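Local structure of probable alginate O-acetylase AlgJ (Pseudomonas putida, 4O8V) at residues A[23-28]-A[70-75]; A[36-41]-A[248-253]; A[43-48]-A[255-260]; A[82-87]-A[278-283]; A[143-148]-A[233-238]. The protein probably adds acetyl groups to the O-2 and O-3 positions of mannuronate residues in alginate, working with AlgI and AlgF in an inner-membrane complex. All blocks are in the same frame, centred on the assembly; numbering follows the deposited sequence. Where two conformers were deposited one is given.

Contact 1: A[23-28]-A[70-75]; sequences EEFKPT and EYLGKE
The ring of Phe25 turns an edge to Glu75, whose carbonyl oxygen O lies near the ring plane, 3.4 Å from Phe25 CE2. Leu72 approaches the same ring obliquely, setting its CD2 methyl 3.7 Å from Phe25 CZ, and the two side chains slide past each other in opposite directions. A second flat group lies farther along: the ring of Tyr71 carries Glu70 CG over one face, offset toward the rim, and stacks with Trp18. Glu75 O is buried here without a hydrogen-bonding partner in the model, and what it faces is the C-H rim of Phe25, probably slightly positive. Phe25 follows the N-terminal beta hairpin of strands 11-13 and 19-21, while 70-75 belongs to the loop leaving helix 64-67. The hairpin fills in between them, Phe20 touching both Phe25 and Leu72, and Val12 both Phe25 and Glu75. With CG anti to its own carbonyl carbon (chi1 -72°), Phe25 extends its ring across to the loop, and its backbone is hydrogen-bonded to Ala78.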
# COMPACT_ATOMS: atom_id res chain seq x y z
N GLU A 23 -1.62 5.55 13.92
CA GLU A 23 -2.77 5.25 13.06
C GLU A 23 -3.03 3.74 13.02
O GLU A 23 -4.12 3.30 12.64
CB GLU A 23 -2.54 5.80 11.64
CG GLU A 23 -2.44 7.32 11.58
CD GLU A 23 -2.22 7.86 10.16
OE1 GLU A 23 -1.88 7.08 9.25
OE2 GLU A 23 -2.39 9.08 9.96
N GLU A 24 -2.04 2.96 13.44
CA GLU A 24 -2.21 1.52 13.54
C GLU A 24 -2.68 1.13 14.94
O GLU A 24 -2.87 -0.05 15.24
CB GLU A 24 -0.89 0.80 13.20
CG GLU A 24 -0.63 0.76 11.68
CD GLU A 24 0.73 0.20 11.28
OE1 GLU A 24 1.49 -0.26 12.17
OE2 GLU A 24 1.05 0.21 10.07
N PHE A 25 -2.86 2.14 15.80
CA PHE A 25 -3.26 1.91 17.20
C PHE A 25 -4.59 2.56 17.57
O PHE A 25 -5.40 1.98 18.30
CB PHE A 25 -2.19 2.46 18.16
CG PHE A 25 -0.93 1.66 18.20
CD1 PHE A 25 -0.09 1.62 17.11
CD2 PHE A 25 -0.58 0.97 19.36
CE1 PHE A 25 1.09 0.87 17.16
CE2 PHE A 25 0.60 0.23 19.41
CZ PHE A 25 1.43 0.17 18.31
N LYS A 26 -4.79 3.80 17.13
CA LYS A 26 -5.84 4.67 17.67
C LYS A 26 -7.24 4.19 17.30
O LYS A 26 -7.45 3.71 16.19
CB LYS A 26 -5.65 6.12 17.19
CG LYS A 26 -5.89 6.31 15.68
CD LYS A 26 -5.69 7.75 15.21
CE LYS A 26 -4.29 8.25 15.56
NZ LYS A 26 -3.93 9.57 14.97
N PRO A 27 -8.19 4.32 18.23
CA PRO A 27 -9.59 4.13 17.83
C PRO A 27 -10.02 5.28 16.93
O PRO A 27 -9.39 6.33 16.95
CB PRO A 27 -10.35 4.17 19.16
CG PRO A 27 -9.48 4.99 20.06
CD PRO A 27 -8.06 4.68 19.65
N THR A 28 -11.06 5.07 16.12
CA THR A 28 -11.62 6.16 15.34
C THR A 28 -13.10 6.22 15.67
O THR A 28 -13.78 5.20 15.64
CB THR A 28 -11.39 5.96 13.82
OG1 THR A 28 -9.99 6.10 13.54
CG2 THR A 28 -12.14 6.99 13.01
N GLU A 70 6.11 -8.48 17.84
CA GLU A 70 7.11 -8.84 18.84
C GLU A 70 7.88 -7.60 19.30
O GLU A 70 8.59 -7.66 20.31
CB GLU A 70 8.07 -9.92 18.31
CG GLU A 70 8.96 -9.49 17.15
CD GLU A 70 8.38 -9.90 15.78
OE1 GLU A 70 7.15 -9.83 15.59
OE2 GLU A 70 9.18 -10.30 14.90
N TYR A 71 7.73 -6.50 18.58
CA TYR A 71 8.40 -5.26 18.98
C TYR A 71 7.43 -4.23 19.55
O TYR A 71 7.79 -3.09 19.77
CB TYR A 71 9.19 -4.66 17.80
CG TYR A 71 10.34 -5.54 17.39
CD1 TYR A 71 11.33 -5.89 18.29
CD2 TYR A 71 10.44 -6.03 16.08
CE1 TYR A 71 12.39 -6.71 17.92
CE2 TYR A 71 11.48 -6.86 15.70
CZ TYR A 71 12.45 -7.20 16.63
OH TYR A 71 13.51 -8.00 16.26
N LEU A 72 6.19 -4.66 19.80
CA LEU A 72 5.26 -3.83 20.55
C LEU A 72 5.80 -3.53 21.94
O LEU A 72 6.40 -4.39 22.62
CB LEU A 72 3.89 -4.49 20.65
CG LEU A 72 3.20 -4.55 19.28
CD1 LEU A 72 1.86 -5.23 19.42
CD2 LEU A 72 3.04 -3.14 18.69
N GLY A 73 5.60 -2.30 22.37
CA GLY A 73 6.02 -1.90 23.71
C GLY A 73 4.87 -2.01 24.69
O GLY A 73 4.08 -2.96 24.63
N LYS A 74 4.78 -1.05 25.60
CA LYS A 74 3.70 -0.99 26.57
C LYS A 74 2.33 -0.83 25.89
O LYS A 74 1.41 -1.61 26.16
CB LYS A 74 3.94 0.15 27.56
N GLU A 75 2.21 0.16 25.01
CA GLU A 75 0.94 0.41 24.32
C GLU A 75 0.63 -0.67 23.29
O GLU A 75 1.48 -1.03 22.49
CB GLU A 75 0.96 1.77 23.61
CG GLU A 75 0.98 2.98 24.52
CD GLU A 75 0.88 4.27 23.72
OE1 GLU A 75 -0.21 4.55 23.17
OE2 GLU A 75 1.90 4.99 23.63

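Contact 2: A[36-41]-A[248-253]; sequences QENLAL and GPLLPM
Leu41 and Leu250 meet where helix 31-51 lies against helix 250-257, which itself packs on the parallel sheet of this SGNH hydrolase-like domain. The apolar part of the contact is a single methyl pair, Leu41 CD1 to Leu250 CD2 at 3.8 Å, with the side chains crossing at about a right angle. Leu250 gets there with CG anti to its backbone N (chi1 179°), which brings its CD2 methyl to Leu41. Both leucines have further apolar company: Leu250 touches Trp272 of strand 269-275, and Leu41 touches Leu296 of helix 290-297.

Polar bonds fix the surroundings rather than join the two helices. The main chain of helix 31-51 holds Leu41 through Leu41 N to Glu37 O at 3.1 Å, while on the other side Pro249 O accepts from Trp272 NE1, tying the start of the second segment to the sheet. The amide of Asn38 is held at both ends, ND2 donating to Leu279 O and to Met281 O, OD1 accepting from Asn283 ND2. That grip fixes its rotation, and OD1 then stands 4.3 Å from Leu250 CD2.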
# COMPACT_ATOMS: atom_id res chain seq x y z
N GLN A 36 -17.60 1.10 6.21
CA GLN A 36 -18.70 0.85 5.27
C GLN A 36 -18.57 1.79 4.08
O GLN A 36 -18.65 1.37 2.92
CB GLN A 36 -20.06 1.04 5.97
CG GLN A 36 -21.27 1.04 5.03
CD GLN A 36 -22.60 1.24 5.77
OE1 GLN A 36 -22.65 1.85 6.84
NE2 GLN A 36 -23.67 0.70 5.20
N GLU A 37 -18.34 3.06 4.38
CA GLU A 37 -18.36 4.10 3.36
C GLU A 37 -17.18 3.89 2.41
O GLU A 37 -17.35 3.86 1.18
CB GLU A 37 -18.33 5.48 4.05
CG GLU A 37 -18.95 6.62 3.28
CD GLU A 37 -20.41 6.41 2.86
OE1 GLU A 37 -21.17 5.69 3.55
OE2 GLU A 37 -20.80 6.99 1.83
N ASN A 38 -15.99 3.69 2.98
CA ASN A 38 -14.81 3.41 2.17
C ASN A 38 -14.95 2.13 1.34
O ASN A 38 -14.50 2.09 0.19
CB ASN A 38 -13.56 3.31 3.05
CG ASN A 38 -13.07 4.68 3.49
OD1 ASN A 38 -13.29 5.68 2.80
ND2 ASN A 38 -12.42 4.73 4.65
N LEU A 39 -15.57 1.08 1.88
CA LEU A 39 -15.76 -0.15 1.11
C LEU A 39 -16.71 0.07 -0.06
O LEU A 39 -16.53 -0.53 -1.13
CB LEU A 39 -16.29 -1.26 2.00
CG LEU A 39 -15.22 -1.82 2.94
CD1 LEU A 39 -15.85 -2.50 4.17
CD2 LEU A 39 -14.28 -2.77 2.20
N ALA A 40 -17.74 0.89 0.14
CA ALA A 40 -18.68 1.18 -0.95
C ALA A 40 -17.95 1.93 -2.06
O ALA A 40 -18.20 1.71 -3.24
CB ALA A 40 -19.88 1.98 -0.44
N LEU A 41 -17.02 2.79 -1.67
CA LEU A 41 -16.20 3.49 -2.67
C LEU A 41 -15.22 2.57 -3.38
O LEU A 41 -15.03 2.67 -4.60
CB LEU A 41 -15.47 4.67 -2.03
CG LEU A 41 -16.45 5.77 -1.62
CD1 LEU A 41 -15.75 6.81 -0.76
CD2 LEU A 41 -17.03 6.40 -2.89
N GLY A 248 -3.40 9.59 1.36
CA GLY A 248 -4.07 8.32 1.56
C GLY A 248 -4.23 7.59 0.25
O GLY A 248 -3.79 8.07 -0.79
N PRO A 249 -4.85 6.41 0.29
CA PRO A 249 -4.95 5.50 -0.85
C PRO A 249 -6.12 5.79 -1.79
O PRO A 249 -6.07 5.38 -2.96
CB PRO A 249 -5.12 4.13 -0.18
CG PRO A 249 -5.84 4.45 1.10
CD PRO A 249 -5.23 5.76 1.57
N LEU A 250 -7.15 6.49 -1.31
CA LEU A 250 -8.38 6.68 -2.11
C LEU A 250 -8.29 7.88 -3.07
O LEU A 250 -8.62 7.74 -4.26
CB LEU A 250 -9.60 6.85 -1.19
CG LEU A 250 -10.91 7.08 -1.96
CD1 LEU A 250 -11.25 5.86 -2.84
CD2 LEU A 250 -12.05 7.38 -1.00
N LEU A 251 -7.86 9.03 -2.57
CA LEU A 251 -7.79 10.24 -3.40
C LEU A 251 -6.95 10.06 -4.67
O LEU A 251 -7.35 10.50 -5.75
CB LEU A 251 -7.28 11.44 -2.58
CG LEU A 251 -8.36 12.37 -2.01
CD1 LEU A 251 -9.43 11.59 -1.28
CD2 LEU A 251 -7.75 13.43 -1.08
N PRO A 252 -5.77 9.41 -4.57
CA PRO A 252 -5.07 9.17 -5.83
C PRO A 252 -5.83 8.25 -6.78
O PRO A 252 -5.68 8.42 -7.99
CB PRO A 252 -3.75 8.51 -5.39
CG PRO A 252 -3.54 8.97 -4.01
CD PRO A 252 -4.94 9.03 -3.41
N MSE A 253 -6.62 7.30 -6.27
CA MSE A 253 -7.41 6.45 -7.16
C MSE A 253 -8.52 7.25 -7.83
O MSE A 253 -8.75 7.10 -9.04
CB MSE A 253 -8.01 5.25 -6.43
CG MSE A 253 -8.95 4.43 -7.30
SE MSE A 253 -8.10 3.70 -8.94
CE MSE A 253 -7.22 2.26 -8.03

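Contact 3: A[43-48]-A[255-260]; sequences RGVRDT and KYLQSD
The carbonyl oxygen of Gly44 is gripped twice by Thr48, the residue whose methyl rests against Leu257 of the facing helix. Thr48 N and Thr48 OG1 each donate to Gly44 O at 2.9 Å, arriving from opposite faces of the carbonyl plane; the hydroxyl sits 35° off that plane. This bond settles the rotation of the side chain: with OG1 folded back on its own helix (chi1 -64°), CG2 is left to project outward, anti to the backbone N. Leu257 receives it on one branch of its fork, CD2 lying 4.0 Å from Thr48 CG2, while the other branch, CD1, is 3.8 Å from Val45 CG2. An alanine in place of Thr48 takes away both OG1 and CG2, which is likely to leave Gly44 O with one grip fewer and a gap beside Leu257 CD2. Tyr256 O is likewise doubly held, by the backbone N and the hydroxyl of one serine. Ser259 OG lies 2.7 Å from Tyr256 O, on a lone pair. The same hydroxyl accepts from Phe262 N, as the N-cap of helix 260-264. Neighbouring elements complete the buried seam: helix 290-297 brings Leu296 to Thr48 and Trp292 to Leu257, while Tyr256 packs on Ala213 and Val215 of strand 212-215.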
# COMPACT_ATOMS: atom_id res chain seq x y z
N ARG A 43 -15.65 -0.62 -3.91
CA ARG A 43 -16.48 -1.42 -4.79
C ARG A 43 -16.87 -0.64 -6.06
O ARG A 43 -16.88 -1.19 -7.17
CB ARG A 43 -17.72 -1.90 -4.05
CG ARG A 43 -18.60 -2.84 -4.85
CD ARG A 43 -20.06 -2.51 -4.68
NE ARG A 43 -20.53 -2.66 -3.31
CZ ARG A 43 -21.21 -1.73 -2.64
NH1 ARG A 43 -21.60 -1.96 -1.39
NH2 ARG A 43 -21.49 -0.56 -3.21
N GLY A 44 -17.16 0.64 -5.89
CA GLY A 44 -17.52 1.48 -7.03
C GLY A 44 -16.34 1.67 -7.97
O GLY A 44 -16.49 1.70 -9.19
N VAL A 45 -15.16 1.79 -7.39
CA VAL A 45 -13.94 1.88 -8.18
C VAL A 45 -13.73 0.59 -8.98
O VAL A 45 -13.45 0.65 -10.18
CB VAL A 45 -12.72 2.16 -7.29
CG1 VAL A 45 -11.45 1.88 -8.06
CG2 VAL A 45 -12.76 3.62 -6.78
N ARG A 46 -13.87 -0.56 -8.33
CA ARG A 46 -13.77 -1.85 -9.01
C ARG A 46 -14.73 -1.93 -10.20
O ARG A 46 -14.36 -2.40 -11.28
CB ARG A 46 -14.07 -3.00 -8.04
CG ARG A 46 -14.08 -4.38 -8.68
CD ARG A 46 -15.47 -5.02 -8.58
NE ARG A 46 -15.52 -6.36 -9.15
CZ ARG A 46 -16.17 -6.68 -10.27
NH1 ARG A 46 -16.84 -5.75 -10.93
NH2 ARG A 46 -16.15 -7.93 -10.72
N ASP A 47 -15.96 -1.50 -9.99
CA ASP A 47 -16.97 -1.59 -11.04
C ASP A 47 -16.64 -0.62 -12.19
O ASP A 47 -16.81 -0.96 -13.38
CB ASP A 47 -18.37 -1.29 -10.49
CG ASP A 47 -18.89 -2.37 -9.56
OD1 ASP A 47 -18.29 -3.48 -9.46
OD2 ASP A 47 -19.93 -2.12 -8.92
N THR A 48 -16.18 0.58 -11.84
CA THR A 48 -15.78 1.58 -12.83
C THR A 48 -14.61 1.09 -13.71
O THR A 48 -14.65 1.19 -14.95
CB THR A 48 -15.39 2.90 -12.14
OG1 THR A 48 -16.52 3.44 -11.47
CG2 THR A 48 -14.85 3.92 -13.14
N LYS A 255 -8.52 10.45 -8.46
CA LYS A 255 -7.83 11.29 -9.43
C LYS A 255 -7.52 10.52 -10.70
O LYS A 255 -7.75 11.00 -11.81
CB LYS A 255 -6.54 11.85 -8.82
CG LYS A 255 -5.70 12.68 -9.78
CD LYS A 255 -4.65 13.47 -9.00
CE LYS A 255 -3.50 13.90 -9.89
NZ LYS A 255 -2.47 14.61 -9.08
N TYR A 256 -7.00 9.31 -10.53
CA TYR A 256 -6.69 8.45 -11.68
C TYR A 256 -7.92 8.18 -12.57
O TYR A 256 -7.84 8.26 -13.80
CB TYR A 256 -6.09 7.11 -11.21
CG TYR A 256 -5.79 6.20 -12.37
CD1 TYR A 256 -4.85 6.55 -13.32
CD2 TYR A 256 -6.46 5.00 -12.52
CE1 TYR A 256 -4.58 5.72 -14.39
CE2 TYR A 256 -6.21 4.16 -13.58
CZ TYR A 256 -5.28 4.52 -14.51
OH TYR A 256 -5.03 3.67 -15.56
N LEU A 257 -9.05 7.86 -11.95
CA LEU A 257 -10.26 7.57 -12.72
C LEU A 257 -10.73 8.77 -13.53
O LEU A 257 -11.37 8.61 -14.55
CB LEU A 257 -11.40 7.12 -11.80
CG LEU A 257 -11.15 5.80 -11.06
CD1 LEU A 257 -12.28 5.54 -10.08
CD2 LEU A 257 -11.02 4.66 -12.06
N GLN A 258 -10.42 9.98 -13.06
CA GLN A 258 -10.83 11.20 -13.78
C GLN A 258 -9.78 11.65 -14.80
O GLN A 258 -10.00 12.63 -15.52
CB GLN A 258 -11.10 12.33 -12.78
CG GLN A 258 -12.26 12.05 -11.83
CD GLN A 258 -12.70 13.29 -11.06
OE1 GLN A 258 -11.89 14.16 -10.74
NE2 GLN A 258 -13.99 13.37 -10.76
N SER A 259 -8.66 10.93 -14.86
CA SER A 259 -7.53 11.37 -15.68
C SER A 259 -7.67 11.02 -17.17
O SER A 259 -8.31 10.03 -17.54
CB SER A 259 -6.22 10.77 -15.16
OG SER A 259 -6.13 9.39 -15.51
N ASP A 260 -7.03 11.84 -18.00
CA ASP A 260 -6.93 11.55 -19.42
C ASP A 260 -6.24 10.20 -19.67
O ASP A 260 -6.62 9.48 -20.59
CB ASP A 260 -6.19 12.67 -20.14
CG ASP A 260 -7.06 13.89 -20.37
OD1 ASP A 260 -8.13 14.00 -19.74
OD2 ASP A 260 -6.68 14.74 -21.20

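Contact 4: A[82-87]-A[278-283]; sequences DDLYNQ and YLPMKN
Leu84 reaches over to Leu279 and Pro280, and its side chain can be followed outward. CB points toward the 278-283 loop; CG continues anti to the backbone N (chi1 -177°), which brings the fork of methyls up to the other segment. There the branches part company. CD1 takes Leu279, standing 4.2 Å from its CD2 where the two leucines meet at a slant. CD2 ends against the CD-CG side of the proline ring, 3.9 Å from Pro280 CD and 4.0 Å from Pro280 CG. The receiving surface is a type I beta turn running from Tyr278 to Met281, closed by Met281 N to Tyr278 O at 3.1 Å; Leu279 and Pro280 are its two central residues, in the loop between strand 269-275 and helix 290-297. Leu84 itself opens helix 84-94. Asp83 holds the N-cap position without a capping bond from its side chain; OD2 instead accepts from Asn86 ND2 at 2.8 Å in a fairly straight bond (163°), met on the syn side of the carboxylate. A third element joins the leucine and the turn, for Met35 of helix 31-51 touches Leu84, Leu279 and Pro280 alike.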
# COMPACT_ATOMS: atom_id res chain seq x y z
N ASP A 82 -7.60 -5.22 15.98
CA ASP A 82 -7.35 -6.65 16.22
C ASP A 82 -7.50 -7.50 14.96
O ASP A 82 -6.63 -8.30 14.63
CB ASP A 82 -8.29 -7.18 17.29
CG ASP A 82 -7.89 -6.75 18.69
OD1 ASP A 82 -6.76 -6.26 18.88
OD2 ASP A 82 -8.72 -6.93 19.61
N ASP A 83 -8.60 -7.34 14.24
CA ASP A 83 -8.86 -8.20 13.10
C ASP A 83 -9.20 -7.42 11.83
O ASP A 83 -9.92 -7.91 10.96
CB ASP A 83 -9.98 -9.18 13.42
CG ASP A 83 -9.89 -10.47 12.60
OD1 ASP A 83 -8.75 -10.96 12.39
OD2 ASP A 83 -10.96 -10.97 12.16
N LEU A 84 -8.64 -6.21 11.74
CA LEU A 84 -8.94 -5.28 10.64
C LEU A 84 -8.48 -5.83 9.28
O LEU A 84 -9.22 -5.73 8.29
CB LEU A 84 -8.29 -3.93 10.91
CG LEU A 84 -8.55 -2.78 9.92
CD1 LEU A 84 -10.04 -2.59 9.69
CD2 LEU A 84 -7.93 -1.49 10.46
N TYR A 85 -7.28 -6.40 9.24
CA TYR A 85 -6.76 -6.97 8.01
C TYR A 85 -7.70 -8.06 7.48
O TYR A 85 -8.10 -8.00 6.32
CB TYR A 85 -5.35 -7.53 8.25
CG TYR A 85 -4.73 -8.24 7.06
CD1 TYR A 85 -4.08 -7.52 6.07
CD2 TYR A 85 -4.82 -9.62 6.93
CE1 TYR A 85 -3.52 -8.16 4.97
CE2 TYR A 85 -4.26 -10.28 5.84
CZ TYR A 85 -3.62 -9.53 4.86
OH TYR A 85 -3.07 -10.21 3.79
N ASN A 86 -8.06 -9.01 8.34
CA ASN A 86 -8.97 -10.09 8.00
C ASN A 86 -10.34 -9.59 7.55
O ASN A 86 -10.89 -10.07 6.56
CB ASN A 86 -9.12 -11.03 9.22
CG ASN A 86 -10.04 -12.22 8.95
OD1 ASN A 86 -9.86 -12.98 7.98
ND2 ASN A 86 -11.01 -12.41 9.81
N GLN A 87 -10.89 -8.63 8.28
CA GLN A 87 -12.20 -8.10 7.92
C GLN A 87 -12.16 -7.30 6.62
O GLN A 87 -13.14 -7.32 5.86
CB GLN A 87 -12.76 -7.23 9.06
CG GLN A 87 -13.19 -8.05 10.29
CD GLN A 87 -14.32 -9.05 10.01
OE1 GLN A 87 -15.12 -8.88 9.07
NE2 GLN A 87 -14.39 -10.11 10.82
N TYR A 278 -5.91 2.54 6.77
CA TYR A 278 -6.70 3.60 6.13
C TYR A 278 -8.18 3.27 6.00
O TYR A 278 -8.99 4.15 5.72
CB TYR A 278 -6.16 3.94 4.73
CG TYR A 278 -4.84 4.68 4.75
CD1 TYR A 278 -4.79 6.05 5.05
CD2 TYR A 278 -3.65 4.02 4.47
CE1 TYR A 278 -3.58 6.73 5.08
CE2 TYR A 278 -2.44 4.69 4.50
CZ TYR A 278 -2.41 6.04 4.80
OH TYR A 278 -1.19 6.69 4.81
N LEU A 279 -8.55 2.00 6.17
CA LEU A 279 -9.95 1.62 5.94
C LEU A 279 -10.92 2.32 6.92
O LEU A 279 -11.98 2.79 6.50
CB LEU A 279 -10.13 0.09 6.03
CG LEU A 279 -11.53 -0.41 5.64
CD1 LEU A 279 -11.85 -0.09 4.19
CD2 LEU A 279 -11.64 -1.90 5.89
N PRO A 280 -10.57 2.42 8.21
CA PRO A 280 -11.53 3.14 9.05
C PRO A 280 -11.20 4.62 9.21
O PRO A 280 -11.62 5.22 10.21
CB PRO A 280 -11.44 2.41 10.38
CG PRO A 280 -10.00 1.95 10.45
CD PRO A 280 -9.58 1.68 9.02
N MSE A 281 -10.50 5.21 8.24
CA MSE A 281 -10.15 6.63 8.28
C MSE A 281 -10.95 7.46 7.29
O MSE A 281 -11.29 7.01 6.20
CB MSE A 281 -8.65 6.81 8.03
CG MSE A 281 -7.81 6.24 9.16
SE MSE A 281 -5.85 6.37 8.87
CE MSE A 281 -5.75 8.33 8.98
N LYS A 282 -11.25 8.70 7.67
CA LYS A 282 -12.05 9.58 6.82
C LYS A 282 -11.26 10.09 5.63
O LYS A 282 -10.08 10.40 5.74
CB LYS A 282 -12.62 10.75 7.62
CG LYS A 282 -13.58 11.63 6.84
CD LYS A 282 -14.93 11.74 7.57
CE LYS A 282 -15.82 12.82 6.97
NZ LYS A 282 -15.36 14.19 7.32
N ASN A 283 -11.90 10.14 4.48
CA ASN A 283 -11.28 10.74 3.31
C ASN A 283 -11.98 12.02 2.98
O ASN A 283 -13.21 12.10 3.04
CB ASN A 283 -11.33 9.78 2.13
CG ASN A 283 -10.36 8.66 2.30
OD1 ASN A 283 -9.16 8.90 2.33
ND2 ASN A 283 -10.86 7.45 2.46

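Contact 5: A[143-148]-A[233-238]; sequences SLLNGD and QALRSD
A single methyl of Leu145 serves both partners across the contact: its CD1 lies 4.1 Å from Ser237 CB and 4.4 Å from Leu235 CD2. The approach is thus carbon to carbon even at the serine, whose hydroxyl is occupied elsewhere. Ser237 OG, anti to its own backbone N (chi1 178°), donates to Asp238 O at 2.9 Å, somewhat tilted from the carbonyl plane.

The next shell explains why Leu235 and Ser237 can share one methyl although a residue separates them. Helix 227-235 ends in a Schellman motif: Arg236 takes a positive phi of 49°, Ser237 N bonds back to Gln232 O, and Arg236 N makes a weak bond to Gln233 O. The chain turns sharply there and brings Ser237 round beside Leu235. On the other segment, Ser143 ends helix 125-141 by the same motif, and Asn146 N, next in the chain to Leu145, is hydrogen-bonded to Gln268 OE1.

Farther out, Leu235 packs on Ala136 and Val139 of helix 125-141, Leu145 on Val269 of strand 269-275, and Leu144 on Val57 of strand 55-61, so that the contact lies beside the ends of two helices and next to two strands of the parallel sheet.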
# COMPACT_ATOMS: atom_id res chain seq x y z
N SER A 143 -4.67 -15.24 -15.00
CA SER A 143 -4.48 -14.88 -16.40
C SER A 143 -4.96 -13.46 -16.72
O SER A 143 -5.65 -13.26 -17.72
CB SER A 143 -5.20 -15.89 -17.32
OG SER A 143 -4.88 -17.23 -16.99
N LEU A 144 -4.60 -12.49 -15.89
CA LEU A 144 -5.13 -11.13 -16.05
C LEU A 144 -4.37 -10.35 -17.11
O LEU A 144 -4.89 -9.38 -17.67
CB LEU A 144 -5.07 -10.38 -14.71
CG LEU A 144 -5.87 -11.03 -13.59
CD1 LEU A 144 -5.81 -10.15 -12.35
CD2 LEU A 144 -7.31 -11.25 -14.03
N LEU A 145 -3.14 -10.77 -17.39
CA LEU A 145 -2.31 -10.10 -18.37
C LEU A 145 -2.10 -10.95 -19.60
O LEU A 145 -1.79 -12.13 -19.51
CB LEU A 145 -0.94 -9.74 -17.78
CG LEU A 145 -0.78 -8.46 -16.96
CD1 LEU A 145 0.65 -8.32 -16.50
CD2 LEU A 145 -1.18 -7.25 -17.79
N ASN A 146 -2.25 -10.33 -20.76
CA ASN A 146 -1.76 -10.94 -21.99
C ASN A 146 -0.78 -9.97 -22.63
O ASN A 146 -0.61 -8.85 -22.15
CB ASN A 146 -2.91 -11.33 -22.93
CG ASN A 146 -3.73 -10.12 -23.42
OD1 ASN A 146 -3.25 -8.99 -23.48
ND2 ASN A 146 -4.98 -10.38 -23.79
N GLY A 147 -0.12 -10.39 -23.69
CA GLY A 147 0.88 -9.54 -24.29
C GLY A 147 2.24 -10.14 -24.07
O GLY A 147 2.41 -10.98 -23.19
N ASP A 148 3.21 -9.73 -24.87
CA ASP A 148 4.55 -10.26 -24.77
C ASP A 148 5.20 -9.84 -23.47
O ASP A 148 5.16 -8.67 -23.10
CB ASP A 148 5.41 -9.81 -25.95
CG ASP A 148 4.89 -10.33 -27.27
OD1 ASP A 148 4.10 -11.30 -27.25
OD2 ASP A 148 5.26 -9.77 -28.32
N GLN A 233 9.44 -6.04 -12.67
CA GLN A 233 10.23 -7.25 -12.74
C GLN A 233 9.41 -8.52 -12.51
O GLN A 233 9.55 -9.49 -13.24
CB GLN A 233 11.38 -7.20 -11.75
CG GLN A 233 12.27 -8.44 -11.83
CD GLN A 233 13.62 -8.20 -11.23
OE1 GLN A 233 14.39 -7.39 -11.74
NE2 GLN A 233 13.91 -8.89 -10.14
N ALA A 234 8.54 -8.51 -11.50
CA ALA A 234 7.80 -9.73 -11.16
C ALA A 234 6.74 -10.03 -12.23
O ALA A 234 6.57 -11.19 -12.64
CB ALA A 234 7.18 -9.61 -9.77
N LEU A 235 6.07 -8.98 -12.70
CA LEU A 235 5.03 -9.12 -13.72
C LEU A 235 5.59 -9.34 -15.12
O LEU A 235 4.85 -9.74 -16.03
CB LEU A 235 4.13 -7.89 -13.74
CG LEU A 235 3.28 -7.65 -12.49
CD1 LEU A 235 2.71 -6.24 -12.53
CD2 LEU A 235 2.19 -8.70 -12.42
N ARG A 236 6.88 -9.08 -15.30
CA ARG A 236 7.47 -9.03 -16.65
C ARG A 236 6.61 -8.14 -17.54
O ARG A 236 6.16 -8.52 -18.65
CB ARG A 236 7.62 -10.44 -17.23
CG ARG A 236 8.42 -11.37 -16.30
CD ARG A 236 8.65 -12.72 -16.90
NE ARG A 236 9.92 -12.74 -17.61
CZ ARG A 236 10.10 -13.29 -18.80
NH1 ARG A 236 9.09 -13.87 -19.43
NH2 ARG A 236 11.30 -13.25 -19.37
N SER A 237 6.36 -6.93 -17.04
CA SER A 237 5.51 -5.97 -17.74
C SER A 237 5.87 -4.52 -17.40
O SER A 237 6.29 -4.24 -16.28
CB SER A 237 4.05 -6.20 -17.38
OG SER A 237 3.21 -5.25 -18.02
N ASP A 238 5.74 -3.60 -18.35
CA ASP A 238 5.91 -2.20 -17.97
C ASP A 238 4.73 -1.86 -17.07
O ASP A 238 3.68 -2.49 -17.15
CB ASP A 238 6.00 -1.26 -19.18
CG ASP A 238 6.53 0.12 -18.81
OD1 ASP A 238 7.00 0.32 -17.67
OD2 ASP A 238 6.50 1.02 -19.68

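Contacts 2 and 3 are successive meetings of the same two helices, 31-51 and 250-257, with centres about 11 Å apart and joined by packing of Met253 on Val45. Contact 4, also centred about 11 Å from contact 2, adds the loop after strand 269-275 and touches segment 23-28 of contact 1, through Thr28 on Pro280 and Glu23 on Met281. Contact 5 stands apart, about 38 Å from contact 1 between centres. Along the chain, contact 1 closes before contact 4 opens, the segments of contacts 2, 3 and 4 alternate, and contact 5 falls wholly between them; early and late regions thus meet. None lies at the probable catalytic residues Asp120, His122 and Ser218.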